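Local structure of DUF305 domain-containing protein (Deinococcus radiodurans R1, 3BT5) at residues Phe16-Ala27 / His114-Met125. The protein is of unknown function but folds largely into a bundle of long helices, consistent with the placement of the DUF305 family in the ferritin clan. Numbering follows the deposited sequence. Where two conformers were deposited one is given.
Sequences FVQHMLQHHAQA and HHQGAVAMTLPM
Phe-16 lays one ring face against Met-125: CG of Met-125 stands 3.6 Å from the centroid of the Phe-16 ring, nearly on its normal, a CH-pi contact, while the bent chain brings SD in obliquely as a Met-aromatic partner. The hydroxyl of Thr-122 meets the same ring at its edge and in plane, 3.5 Å from OG1 of Thr-122 to CE1 of Phe-16; that hydroxyl donates to the carbonyl of Ala-118 one turn back in its own helix. His-19 offers little more than its CB, near the Met-121 methyl in the conformer given. Met-20, also in one of two conformers, bends at chi2 and chi3, bringing CE 4.0 Å from Met-121 CB and SD alongside Ala-118 CB. His-23 is the knob of the interface, set among His-114, Gly-117, Ala-118 and Met-121. Its CE1 lies over the centre of the His-114 ring, the ring planes 37° apart; Met-121 SD, in the same conformer, comes obliquely to the His-23 ring, 3.6 Å from His-23 CD2. His-23 NE2 is hydrogen-bonded to Met-84 O. With CG anti to the backbone N (chi1 168°), His-114 donates a fairly straight 2.8 Å hydrogen bond from NE2 to His-23 O, from above the carbonyl plane. ND1 shares another with His-115 ND1; with both nitrogens engaged near its plane, the His-114 ring's rotation is fixed. Ala-27 CB closes in on His-114 CE1. The segment axes run antiparallel (165°), within 10.7 Å, in the buried middle of the bundle; His-24 and Ala-27 pack on helix 41-68, His-115 and Thr-122 on helix 132-158.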
ATOM      1  N   PHE A  16       5.601  11.012   7.594  1.00 13.70           N
ATOM      2  CA  PHE A  16       4.433  10.504   6.863  1.00 13.81           C
ATOM      3  C   PHE A  16       4.856   9.981   5.489  1.00 13.11           C
ATOM      4  O   PHE A  16       4.520   8.860   5.096  1.00 13.68           O
ATOM      5  CB  PHE A  16       3.382  11.609   6.699  1.00 15.46           C
ATOM      6  CG  PHE A  16       2.285  11.238   5.769  1.00 16.74           C
ATOM      7  CD1 PHE A  16       1.353  10.268   6.134  1.00 17.34           C
ATOM      8  CD2 PHE A  16       2.206  11.821   4.519  1.00 20.43           C
ATOM      9  CE1 PHE A  16       0.357   9.885   5.235  1.00 19.35           C
ATOM     10  CE2 PHE A  16       1.220  11.460   3.620  1.00 20.76           C
ATOM     11  CZ  PHE A  16       0.279  10.494   3.990  1.00 20.80           C
ATOM     12  N   VAL A  17       5.616  10.780   4.748  1.00 12.98           N
ATOM     13  CA  VAL A  17       6.039  10.361   3.417  1.00 12.87           C
ATOM     14  C   VAL A  17       6.997   9.175   3.499  1.00 12.98           C
ATOM     15  O   VAL A  17       6.883   8.215   2.715  1.00 13.83           O
ATOM     16  CB  VAL A  17       6.608  11.559   2.620  1.00 13.96           C
ATOM     17  CG1 VAL A  17       7.139  11.110   1.243  1.00 15.88           C
ATOM     18  CG2 VAL A  17       5.500  12.605   2.428  1.00 16.23           C
ATOM     19  N   GLN A  18       7.939   9.207   4.439  1.00 12.96           N
ATOM     20  CA  GLN A  18       8.861   8.075   4.575  1.00 13.72           C
ATOM     21  C   GLN A  18       8.089   6.781   4.859  1.00 13.57           C
ATOM     22  O   GLN A  18       8.355   5.723   4.265  1.00 14.74           O
ATOM     23  CB  GLN A  18       9.850   8.327   5.703  1.00 14.92           C
ATOM     24  CG  GLN A  18      10.893   9.380   5.353  1.00 15.39           C
ATOM     25  CD  GLN A  18      11.740   9.758   6.572  1.00 17.02           C
ATOM     26  OE1 GLN A  18      11.262   9.707   7.719  1.00 18.22           O
ATOM     27  NE2 GLN A  18      12.980  10.180   6.331  1.00 19.10           N
ATOM     28  N   HIS A  19       7.151   6.854   5.800  1.00 13.34           N
ATOM     29  CA  HIS A  19       6.389   5.661   6.144  1.00 13.75           C
ATOM     30  C   HIS A  19       5.492   5.205   5.022  1.00 13.46           C
ATOM     31  O   HIS A  19       5.374   3.984   4.765  1.00 13.79           O
ATOM     32  CB  HIS A  19       5.537   5.912   7.362  1.00 15.36           C
ATOM     33  CG  HIS A  19       6.304   5.881   8.643  1.00 15.99           C
ATOM     34  ND1 HIS A  19       5.739   6.257   9.845  1.00 20.34           N
ATOM     35  CD2 HIS A  19       7.570   5.497   8.920  1.00 20.35           C
ATOM     36  CE1 HIS A  19       6.635   6.113  10.809  1.00 23.37           C
ATOM     37  NE2 HIS A  19       7.757   5.659  10.277  1.00 22.98           N
ATOM     38  N   MET A  20       4.842   6.145   4.331  1.00 12.59           N
ATOM     39  CA  MET A  20       3.930   5.738   3.262  0.70 12.08           C
ATOM     40  C   MET A  20       4.691   5.128   2.091  1.00 12.20           C
ATOM     41  O   MET A  20       4.181   4.247   1.405  1.00 13.19           O
ATOM     42  CB  MET A  20       3.085   6.918   2.795  0.70 13.94           C
ATOM     43  CG  MET A  20       1.950   6.521   1.915  0.70 14.28           C
ATOM     44  SD  MET A  20       0.748   5.385   2.674  0.70 15.82           S
ATOM     45  CE  MET A  20       0.099   6.453   3.964  0.70 18.95           C
ATOM     46  N   LEU A  21       5.928   5.576   1.865  1.00 12.22           N
ATOM     47  CA  LEU A  21       6.698   5.020   0.755  1.00 14.04           C
ATOM     48  C   LEU A  21       6.957   3.536   1.040  1.00 13.44           C
ATOM     49  O   LEU A  21       6.813   2.686   0.150  1.00 15.38           O
ATOM     50  CB  LEU A  21       7.988   5.817   0.567  1.00 14.35           C
ATOM     51  CG  LEU A  21       8.933   5.336  -0.536  1.00 15.04           C
ATOM     52  CD1 LEU A  21       8.254   5.303  -1.881  1.00 16.14           C
ATOM     53  CD2 LEU A  21      10.146   6.276  -0.576  1.00 16.95           C
ATOM     54  N   GLN A  22       7.329   3.213   2.272  1.00 13.82           N
ATOM     55  CA  GLN A  22       7.559   1.813   2.619  1.00 14.92           C
ATOM     56  C   GLN A  22       6.246   1.020   2.624  1.00 14.39           C
ATOM     57  O   GLN A  22       6.191  -0.167   2.244  1.00 15.20           O
ATOM     58  CB  GLN A  22       8.188   1.739   4.014  1.00 18.95           C
ATOM     59  CG  GLN A  22       9.625   2.188   4.069  1.00 22.87           C
ATOM     60  CD  GLN A  22      10.212   1.943   5.447  1.00 26.51           C
ATOM     61  OE1 GLN A  22      10.067   0.856   6.022  1.00 27.79           O
ATOM     62  NE2 GLN A  22      10.831   2.954   6.003  1.00 29.06           N
ATOM     63  N   HIS A  23       5.182   1.654   3.079  1.00 13.76           N
ATOM     64  CA  HIS A  23       3.865   0.997   3.115  1.00 12.63           C
ATOM     65  C   HIS A  23       3.432   0.636   1.682  1.00 14.42           C
ATOM     66  O   HIS A  23       3.041  -0.511   1.392  1.00 15.13           O
ATOM     67  CB  HIS A  23       2.887   1.976   3.747  1.00 13.68           C
ATOM     68  CG  HIS A  23       1.650   1.343   4.309  1.00 14.77           C
ATOM     69  ND1 HIS A  23       0.536   1.016   3.556  1.00 18.40           N
ATOM     70  CD2 HIS A  23       1.355   0.994   5.585  1.00 15.37           C
ATOM     71  CE1 HIS A  23      -0.378   0.478   4.339  1.00 15.14           C
ATOM     72  NE2 HIS A  23       0.094   0.458   5.577  1.00 15.43           N
ATOM     73  N   HIS A  24       3.535   1.594   0.755  1.00 14.67           N
ATOM     74  CA  HIS A  24       3.195   1.316  -0.629  1.00 14.30           C
ATOM     75  C   HIS A  24       4.080   0.223  -1.205  1.00 14.54           C
ATOM     76  O   HIS A  24       3.605  -0.610  -2.013  1.00 15.98           O
ATOM     77  CB  HIS A  24       3.377   2.578  -1.465  1.00 14.24           C
ATOM     78  CG  HIS A  24       2.163   3.455  -1.545  1.00 15.52           C
ATOM     79  ND1 HIS A  24       1.350   3.744  -0.465  1.00 19.03           N
ATOM     80  CD2 HIS A  24       1.647   4.131  -2.602  1.00 17.33           C
ATOM     81  CE1 HIS A  24       0.374   4.547  -0.865  1.00 20.30           C
ATOM     82  NE2 HIS A  24       0.538   4.803  -2.152  1.00 18.11           N
ATOM     83  N   ALA A  25       5.367   0.230  -0.870  1.00 14.32           N
ATOM     84  CA  ALA A  25       6.259  -0.765  -1.445  1.00 15.21           C
ATOM     85  C   ALA A  25       5.767  -2.177  -1.166  1.00 14.74           C
ATOM     86  O   ALA A  25       5.949  -3.090  -1.996  1.00 16.43           O
ATOM     87  CB  ALA A  25       7.670  -0.600  -0.935  1.00 16.84           C
ATOM     88  N   GLN A  26       5.150  -2.386   0.000  1.00 14.45           N
ATOM     89  CA  GLN A  26       4.711  -3.739   0.321  1.00 15.64           C
ATOM     90  C   GLN A  26       3.593  -4.221  -0.620  1.00 16.40           C
ATOM     91  O   GLN A  26       3.447  -5.428  -0.856  1.00 16.39           O
ATOM     92  CB  GLN A  26       4.250  -3.889   1.761  1.00 14.91           C
ATOM     93  CG  GLN A  26       3.974  -5.361   2.076  1.00 19.26           C
ATOM     94  CD  GLN A  26       3.450  -5.566   3.462  1.00 14.41           C
ATOM     95  OE1 GLN A  26       2.348  -5.134   3.788  1.00 17.07           O
ATOM     96  NE2 GLN A  26       4.202  -6.281   4.254  1.00 19.42           N
ATOM     97  N   ALA A  27       2.794  -3.296  -1.136  1.00 16.56           N
ATOM     98  CA  ALA A  27       1.734  -3.692  -2.066  1.00 17.64           C
ATOM     99  C   ALA A  27       2.341  -4.457  -3.249  1.00 18.70           C
ATOM    100  O   ALA A  27       1.738  -5.372  -3.806  1.00 18.45           O
ATOM    101  CB  ALA A  27       0.919  -2.456  -2.542  1.00 21.25           C
ATOM    102  N   HIS A 114      -4.212  -3.740   4.408  1.00 14.96           N
ATOM    103  CA  HIS A 114      -3.122  -2.853   4.063  1.00 15.06           C
ATOM    104  C   HIS A 114      -3.650  -1.473   3.654  1.00 13.80           C
ATOM    105  O   HIS A 114      -3.207  -0.428   4.172  1.00 14.91           O
ATOM    106  CB  HIS A 114      -2.331  -3.530   2.950  1.00 15.46           C
ATOM    107  CG  HIS A 114      -1.338  -2.673   2.259  1.00 14.61           C
ATOM    108  ND1 HIS A 114      -1.693  -1.763   1.290  1.00 16.70           N
ATOM    109  CD2 HIS A 114       0.016  -2.603   2.378  1.00 17.06           C
ATOM    110  CE1 HIS A 114      -0.605  -1.163   0.839  1.00 17.87           C
ATOM    111  NE2 HIS A 114       0.446  -1.659   1.482  1.00 16.73           N
ATOM    112  N   HIS A 115      -4.630  -1.451   2.756  1.00 14.39           N
ATOM    113  CA  HIS A 115      -5.175  -0.187   2.294  1.00 13.43           C
ATOM    114  C   HIS A 115      -5.952   0.541   3.402  1.00 14.23           C
ATOM    115  O   HIS A 115      -5.922   1.764   3.475  1.00 15.77           O
ATOM    116  CB  HIS A 115      -6.121  -0.454   1.113  1.00 15.33           C
ATOM    117  CG  HIS A 115      -5.427  -0.618  -0.210  1.00 14.88           C
ATOM    118  ND1 HIS A 115      -4.122  -1.076  -0.330  1.00 16.35           N
ATOM    119  CD2 HIS A 115      -5.854  -0.354  -1.470  1.00 17.16           C
ATOM    120  CE1 HIS A 115      -3.778  -1.067  -1.612  1.00 17.51           C
ATOM    121  NE2 HIS A 115      -4.821  -0.650  -2.329  1.00 17.91           N
ATOM    122  N   GLN A 116      -6.650  -0.198   4.254  1.00 14.85           N
ATOM    123  CA  GLN A 116      -7.315   0.423   5.399  1.00 15.63           C
ATOM    124  C   GLN A 116      -6.292   1.106   6.292  1.00 15.20           C
ATOM    125  O   GLN A 116      -6.555   2.183   6.809  1.00 16.27           O
ATOM    126  CB  GLN A 116      -8.153  -0.604   6.181  1.00 16.99           C
ATOM    127  CG  GLN A 116      -9.335  -1.106   5.360  1.00 18.28           C
ATOM    128  CD  GLN A 116     -10.023  -2.304   5.969  1.00 19.65           C
ATOM    129  OE1 GLN A 116      -9.391  -3.110   6.642  1.00 21.89           O
ATOM    130  NE2 GLN A 116     -11.319  -2.458   5.687  1.00 23.45           N
ATOM    131  N   GLY A 117      -5.136   0.486   6.495  1.00 15.46           N
ATOM    132  CA  GLY A 117      -4.105   1.133   7.315  1.00 15.15           C
ATOM    133  C   GLY A 117      -3.576   2.389   6.644  1.00 14.48           C
ATOM    134  O   GLY A 117      -3.365   3.412   7.313  1.00 15.59           O
ATOM    135  N   ALA A 118      -3.387   2.344   5.324  1.00 14.17           N
ATOM    136  CA  ALA A 118      -2.933   3.538   4.583  1.00 15.16           C
ATOM    137  C   ALA A 118      -3.945   4.675   4.767  1.00 14.81           C
ATOM    138  O   ALA A 118      -3.562   5.822   5.031  1.00 15.84           O
ATOM    139  CB  ALA A 118      -2.705   3.234   3.088  1.00 16.42           C
ATOM    140  N   VAL A 119      -5.233   4.373   4.632  1.00 15.13           N
ATOM    141  CA  VAL A 119      -6.227   5.439   4.795  1.00 15.40           C
ATOM    142  C   VAL A 119      -6.141   6.027   6.209  1.00 15.83           C
ATOM    143  O   VAL A 119      -6.183   7.252   6.409  1.00 17.31           O
ATOM    144  CB  VAL A 119      -7.644   4.908   4.488  1.00 17.38           C
ATOM    145  CG1 VAL A 119      -8.719   5.948   4.868  1.00 19.10           C
ATOM    146  CG2 VAL A 119      -7.741   4.590   3.006  1.00 18.95           C
ATOM    147  N   ALA A 120      -6.012   5.164   7.200  1.00 16.83           N
ATOM    148  CA  ALA A 120      -5.978   5.598   8.593  1.00 17.02           C
ATOM    149  C   ALA A 120      -4.730   6.441   8.933  1.00 18.50           C
ATOM    150  O   ALA A 120      -4.765   7.311   9.808  1.00 23.56           O
ATOM    151  CB  ALA A 120      -6.091   4.386   9.504  1.00 19.54           C
ATOM    152  N   MET A 121      -3.616   6.180   8.249  1.00 17.37           N
ATOM    153  CA  MET A 121      -2.383   6.970   8.381  0.50 17.30           C
ATOM    154  C   MET A 121      -2.537   8.333   7.711  1.00 18.50           C
ATOM    155  O   MET A 121      -1.894   9.319   8.088  1.00 21.42           O
ATOM    156  CB  MET A 121      -1.209   6.214   7.725  0.50 16.34           C
ATOM    157  CG  MET A 121      -0.877   4.880   8.410  0.50 14.99           C
ATOM    158  SD  MET A 121       0.219   3.730   7.552  0.50 16.28           S
ATOM    159  CE  MET A 121       1.750   4.667   7.412  0.50 20.75           C
ATOM    160  N   THR A 122      -3.377   8.378   6.691  1.00 17.59           N
ATOM    161  CA  THR A 122      -3.417   9.538   5.821  1.00 18.76           C
ATOM    162  C   THR A 122      -4.441  10.585   6.218  1.00 19.86           C
ATOM    163  O   THR A 122      -4.205  11.790   6.046  1.00 21.28           O
ATOM    164  CB  THR A 122      -3.589   9.086   4.384  1.00 20.24           C
ATOM    165  OG1 THR A 122      -2.510   8.194   4.066  1.00 19.26           O
ATOM    166  CG2 THR A 122      -3.558  10.256   3.457  1.00 22.58           C
ATOM    167  N   LEU A 123      -5.555  10.150   6.788  1.00 21.13           N
ATOM    168  CA  LEU A 123      -6.612  11.103   7.154  1.00 22.59           C
ATOM    169  C   LEU A 123      -6.130  12.278   8.002  1.00 23.46           C
ATOM    170  O   LEU A 123      -6.519  13.414   7.731  1.00 26.08           O
ATOM    171  CB  LEU A 123      -7.793  10.376   7.808  1.00 26.83           C
ATOM    172  CG  LEU A 123      -8.586   9.526   6.815  1.00 25.29           C
ATOM    173  CD1 LEU A 123      -9.627   8.681   7.551  1.00 32.32           C
ATOM    174  CD2 LEU A 123      -9.227  10.359   5.693  1.00 29.02           C
ATOM    175  N   PRO A 124      -5.294  12.016   9.026  1.00 28.18           N
ATOM    176  CA  PRO A 124      -4.790  13.148   9.829  1.00 28.62           C
ATOM    177  C   PRO A 124      -3.964  14.177   9.049  1.00 29.54           C
ATOM    178  O   PRO A 124      -3.861  15.337   9.482  1.00 31.08           O
ATOM    179  CB  PRO A 124      -3.930  12.451  10.897  1.00 30.82           C
ATOM    180  CG  PRO A 124      -4.537  11.062  11.008  1.00 31.34           C
ATOM    181  CD  PRO A 124      -4.817  10.727   9.565  1.00 27.16           C
ATOM    182  N   MET A 125      -3.387  13.774   7.916  1.00 26.99           N
ATOM    183  CA  MET A 125      -2.601  14.698   7.098  1.00 29.41           C
ATOM    184  C   MET A 125      -3.474  15.600   6.234  1.00 31.49           C
ATOM    185  O   MET A 125      -2.972  16.542   5.614  1.00 35.76           O
ATOM    186  CB  MET A 125      -1.568  13.951   6.240  1.00 26.23           C
ATOM    187  CG  MET A 125      -0.681  13.031   7.066  1.00 27.52           C
ATOM    188  SD  MET A 125       0.385  13.932   8.208  1.00 29.62           S
ATOM    189  CE  MET A 125       0.930  15.184   7.073  1.00 27.64           C
TER